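Local coordinates for multifunctional non-homologous end joining DNA repair protein LigD (Mycobacterium tuberculosis, PDB 2IRY) that probably repairs DNA double-strand breaks by non-homologous end joining together with Ku, its primase-polymerase domain here holding a nucleotide and manganese, at residues Arg136-Leu141 with His181-Leu186. Numbering follows the deposited sequence.
Sequences RLVFDL and HLYTPL. With MN (manganese (II) ion), chain C; DGT (2'-deoxyguanosine-5'-triphosphate), chain D.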
loop_
_atom_site.group_PDB
_atom_site.type_symbol
_atom_site.label_atom_id
_atom_site.label_comp_id
_atom_site.label_asym_id
_atom_site.label_seq_id
_atom_site.Cartn_x
_atom_site.Cartn_y
_atom_site.Cartn_z
ATOM N N ARG A 136 -9.732 -5.153 -5.862
ATOM C CA ARG A 136 -10.080 -4.774 -4.481
ATOM C C ARG A 136 -10.362 -3.281 -4.421
ATOM O O ARG A 136 -9.939 -2.541 -5.309
ATOM C CB ARG A 136 -8.926 -5.139 -3.523
ATOM C CG ARG A 136 -7.603 -4.363 -3.763
ATOM C CD ARG A 136 -6.416 -5.061 -3.131
ATOM N NE ARG A 136 -5.247 -4.180 -3.228
ATOM C CZ ARG A 136 -3.967 -4.564 -3.249
ATOM N NH1 ARG A 136 -3.604 -5.860 -3.159
ATOM N NH2 ARG A 136 -3.030 -3.613 -3.356
ATOM N N LEU A 137 -11.116 -2.864 -3.401
ATOM C CA LEU A 137 -11.305 -1.447 -3.079
ATOM C C LEU A 137 -10.341 -1.060 -1.978
ATOM O O LEU A 137 -9.995 -1.900 -1.142
ATOM C CB LEU A 137 -12.733 -1.170 -2.575
ATOM C CG LEU A 137 -13.928 -1.597 -3.425
ATOM C CD1 LEU A 137 -15.234 -1.191 -2.748
ATOM C CD2 LEU A 137 -13.820 -0.966 -4.804
ATOM N N VAL A 138 -9.894 0.192 -1.999
ATOM C CA VAL A 138 -9.150 0.788 -0.862
ATOM C C VAL A 138 -9.846 2.105 -0.455
ATOM O O VAL A 138 -10.275 2.889 -1.315
ATOM C CB VAL A 138 -7.642 1.051 -1.155
ATOM C CG1 VAL A 138 -7.462 2.150 -2.186
ATOM C CG2 VAL A 138 -6.908 1.412 0.124
ATOM N N PHE A 139 -9.996 2.294 0.857
ATOM C CA PHE A 139 -10.416 3.560 1.430
ATOM C C PHE A 139 -9.261 4.105 2.258
ATOM O O PHE A 139 -8.618 3.358 3.002
ATOM C CB PHE A 139 -11.644 3.360 2.316
ATOM C CG PHE A 139 -12.851 2.897 1.566
ATOM C CD1 PHE A 139 -13.742 3.828 1.046
ATOM C CD2 PHE A 139 -13.094 1.524 1.365
ATOM C CE1 PHE A 139 -14.899 3.407 0.313
ATOM C CE2 PHE A 139 -14.231 1.098 0.630
ATOM C CZ PHE A 139 -15.131 2.044 0.116
ATOM N N ASP A 140 -8.980 5.393 2.111
ATOM C CA ASP A 140 -7.968 6.014 2.924
ATOM C C ASP A 140 -8.693 6.891 3.935
ATOM O O ASP A 140 -9.341 7.865 3.564
ATOM C CB ASP A 140 -7.014 6.803 2.041
ATOM C CG ASP A 140 -5.973 7.540 2.815
ATOM O OD1 ASP A 140 -5.872 7.408 4.057
ATOM O OD2 ASP A 140 -5.233 8.289 2.152
ATOM N N LEU A 141 -8.630 6.493 5.204
ATOM C CA LEU A 141 -9.266 7.266 6.259
ATOM C C LEU A 141 -8.238 8.198 6.891
ATOM O O LEU A 141 -7.284 7.755 7.577
ATOM C CB LEU A 141 -9.918 6.340 7.297
ATOM C CG LEU A 141 -11.279 5.704 6.966
ATOM C CD1 LEU A 141 -11.320 4.977 5.602
ATOM C CD2 LEU A 141 -11.704 4.756 8.088
ATOM N N HIS A 181 -5.889 2.706 6.328
ATOM C CA HIS A 181 -6.386 2.215 5.055
ATOM C C HIS A 181 -7.238 0.955 5.260
ATOM O O HIS A 181 -6.919 0.090 6.124
ATOM C CB HIS A 181 -5.219 1.933 4.089
ATOM C CG HIS A 181 -4.383 3.142 3.804
ATOM N ND1 HIS A 181 -3.102 3.070 3.308
ATOM C CD2 HIS A 181 -4.645 4.462 3.979
ATOM C CE1 HIS A 181 -2.630 4.292 3.137
ATOM N NE2 HIS A 181 -3.538 5.154 3.544
ATOM N N LEU A 182 -8.324 0.875 4.481
ATOM C CA LEU A 182 -9.234 -0.272 4.506
ATOM C C LEU A 182 -9.304 -0.881 3.113
ATOM O O LEU A 182 -9.566 -0.156 2.127
ATOM C CB LEU A 182 -10.659 0.127 4.948
ATOM C CG LEU A 182 -10.815 0.886 6.268
ATOM C CD1 LEU A 182 -12.283 1.200 6.552
ATOM C CD2 LEU A 182 -10.222 0.077 7.462
ATOM N N TYR A 183 -9.049 -2.188 3.037
ATOM C CA TYR A 183 -9.086 -2.934 1.782
ATOM C C TYR A 183 -10.232 -3.943 1.798
ATOM O O TYR A 183 -10.488 -4.578 2.820
ATOM C CB TYR A 183 -7.787 -3.726 1.599
ATOM C CG TYR A 183 -6.566 -2.886 1.293
ATOM C CD1 TYR A 183 -6.265 -2.492 -0.025
ATOM C CD2 TYR A 183 -5.688 -2.502 2.326
ATOM C CE1 TYR A 183 -5.127 -1.720 -0.296
ATOM C CE2 TYR A 183 -4.536 -1.737 2.063
ATOM C CZ TYR A 183 -4.265 -1.349 0.753
ATOM O OH TYR A 183 -3.146 -0.579 0.490
ATOM N N THR A 184 -10.877 -4.122 0.658
ATOM C CA THR A 184 -11.916 -5.143 0.539
ATOM C C THR A 184 -11.804 -5.812 -0.834
ATOM O O THR A 184 -11.811 -5.123 -1.849
ATOM C CB THR A 184 -13.325 -4.561 0.767
ATOM O OG1 THR A 184 -14.313 -5.549 0.439
ATOM C CG2 THR A 184 -13.561 -3.359 -0.062
ATOM N N PRO A 185 -11.654 -7.147 -0.854
ATOM C CA PRO A 185 -11.573 -7.839 -2.133
ATOM C C PRO A 185 -12.939 -7.910 -2.800
ATOM O O PRO A 185 -13.961 -8.169 -2.142
ATOM C CB PRO A 185 -11.057 -9.235 -1.751
ATOM C CG PRO A 185 -11.503 -9.424 -0.344
ATOM C CD PRO A 185 -11.480 -8.067 0.287
ATOM N N LEU A 186 -12.959 -7.646 -4.098
ATOM C CA LEU A 186 -14.197 -7.698 -4.874
ATOM C C LEU A 186 -14.583 -9.131 -5.264
ATOM O O LEU A 186 -13.740 -9.912 -5.718
ATOM C CB LEU A 186 -14.070 -6.814 -6.121
ATOM C CG LEU A 186 -13.939 -5.304 -5.853
ATOM C CD1 LEU A 186 -13.463 -4.545 -7.093
ATOM C CD2 LEU A 186 -15.235 -4.689 -5.291
HETATM MN MN MN C . -4.337 9.314 4.437
HETATM P PG DGT D . -1.563 9.155 5.985
HETATM O O1G DGT D . -0.683 9.933 6.928
HETATM O O2G DGT D . -2.590 10.037 5.305
HETATM O O3G DGT D . -2.116 7.886 6.600
HETATM O O3B DGT D . -0.553 8.610 4.830
HETATM P PB DGT D . -0.989 7.897 3.435
HETATM O O1B DGT D . -0.045 6.755 3.160
HETATM O O2B DGT D . -2.470 7.607 3.384
HETATM O O3A DGT D . -0.710 9.067 2.340
HETATM P PA DGT D . 0.776 9.627 2.027
HETATM O O1A DGT D . 0.673 10.909 1.232
HETATM O O2A DGT D . 1.545 9.683 3.330
HETATM O "O5'" DGT D . 1.375 8.466 1.055
HETATM C "C5'" DGT D . 0.815 8.191 -0.245
HETATM C "C4'" DGT D . 0.181 9.425 -0.894
HETATM O "O4'" DGT D . 1.070 10.024 -1.842
HETATM C "C3'" DGT D . -1.127 9.155 -1.612
HETATM O "O3'" DGT D . -2.220 9.501 -0.762
HETATM C "C2'" DGT D . -1.097 10.053 -2.836
HETATM C "C1'" DGT D . 0.361 10.480 -2.990
HETATM N N9 DGT D . 0.994 9.842 -4.168
HETATM C C8 DGT D . 0.825 8.563 -4.548
HETATM N N7 DGT D . 1.537 8.264 -5.659
HETATM C C5 DGT D . 2.191 9.383 -6.006
HETATM C C6 DGT D . 3.130 9.759 -7.086
HETATM O O6 DGT D . 3.456 8.911 -7.936
HETATM N N1 DGT D . 3.604 11.017 -7.116
HETATM C C2 DGT D . 3.243 11.938 -6.190
HETATM N N2 DGT D . 3.764 13.184 -6.279
HETATM N N3 DGT D . 2.389 11.662 -5.162
HETATM C C4 DGT D . 1.840 10.425 -5.023
HETATM O O HOH W 1 -2.279 -0.536 -2.260
HETATM O O HOH W 2 -3.535 10.012 2.517
HETATM O O HOH W 3 -4.408 7.476 6.056
#
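Asp140 and His181 sit side by side at one end of an antiparallel pair of strands. His181 bonds the bound dGTP directly, and Asp140 meets it through the manganese. Asp140 OD1 lies at the edge of the imidazole, 3.2 Å from His181 CD2, with the carboxylate plane nearly perpendicular to the ring (82°). The Asp140 side chain is extended (chi1 177°, CG opposite the backbone N), which carries its carboxylate out to the metal. OD1 binds the manganese at 2.5 Å, and OD2 lies slightly farther, at 2.7 Å. His181 NE2 donates a hydrogen bond of 2.7 Å to O2B of dGTP. Waters and dGTP O2G also bind the metal, so this polar end is partly built from solvent and ligand.

Four backbone hydrogen bonds zip the strands together at Leu137-Thr184 and Phe139-Leu182. The face carrying these four residues is tightly packed. Leu137 CB presses on Thr184 CG2 at 3.4 Å, tighter than usual for two carbons. Next to this face, the end of Leu141 reaches Leu182, CD2 to CD1 3.9 Å. Helices 149-164 and 192-209 pack on Leu137, Phe139 and Leu182.

On the face of Asp140, Val138 CG2 stands over the Tyr183 ring, 3.9 Å from its centroid. Arg136 runs alongside Tyr183, while its NH1 forms a salt bridge with Asp291.

The strand pair forms part of the catalytic sheet of an archaeo-eukaryotic primase-type polymerase, with the metal-binding aspartate and nucleotide-binding histidine on neighbouring strands.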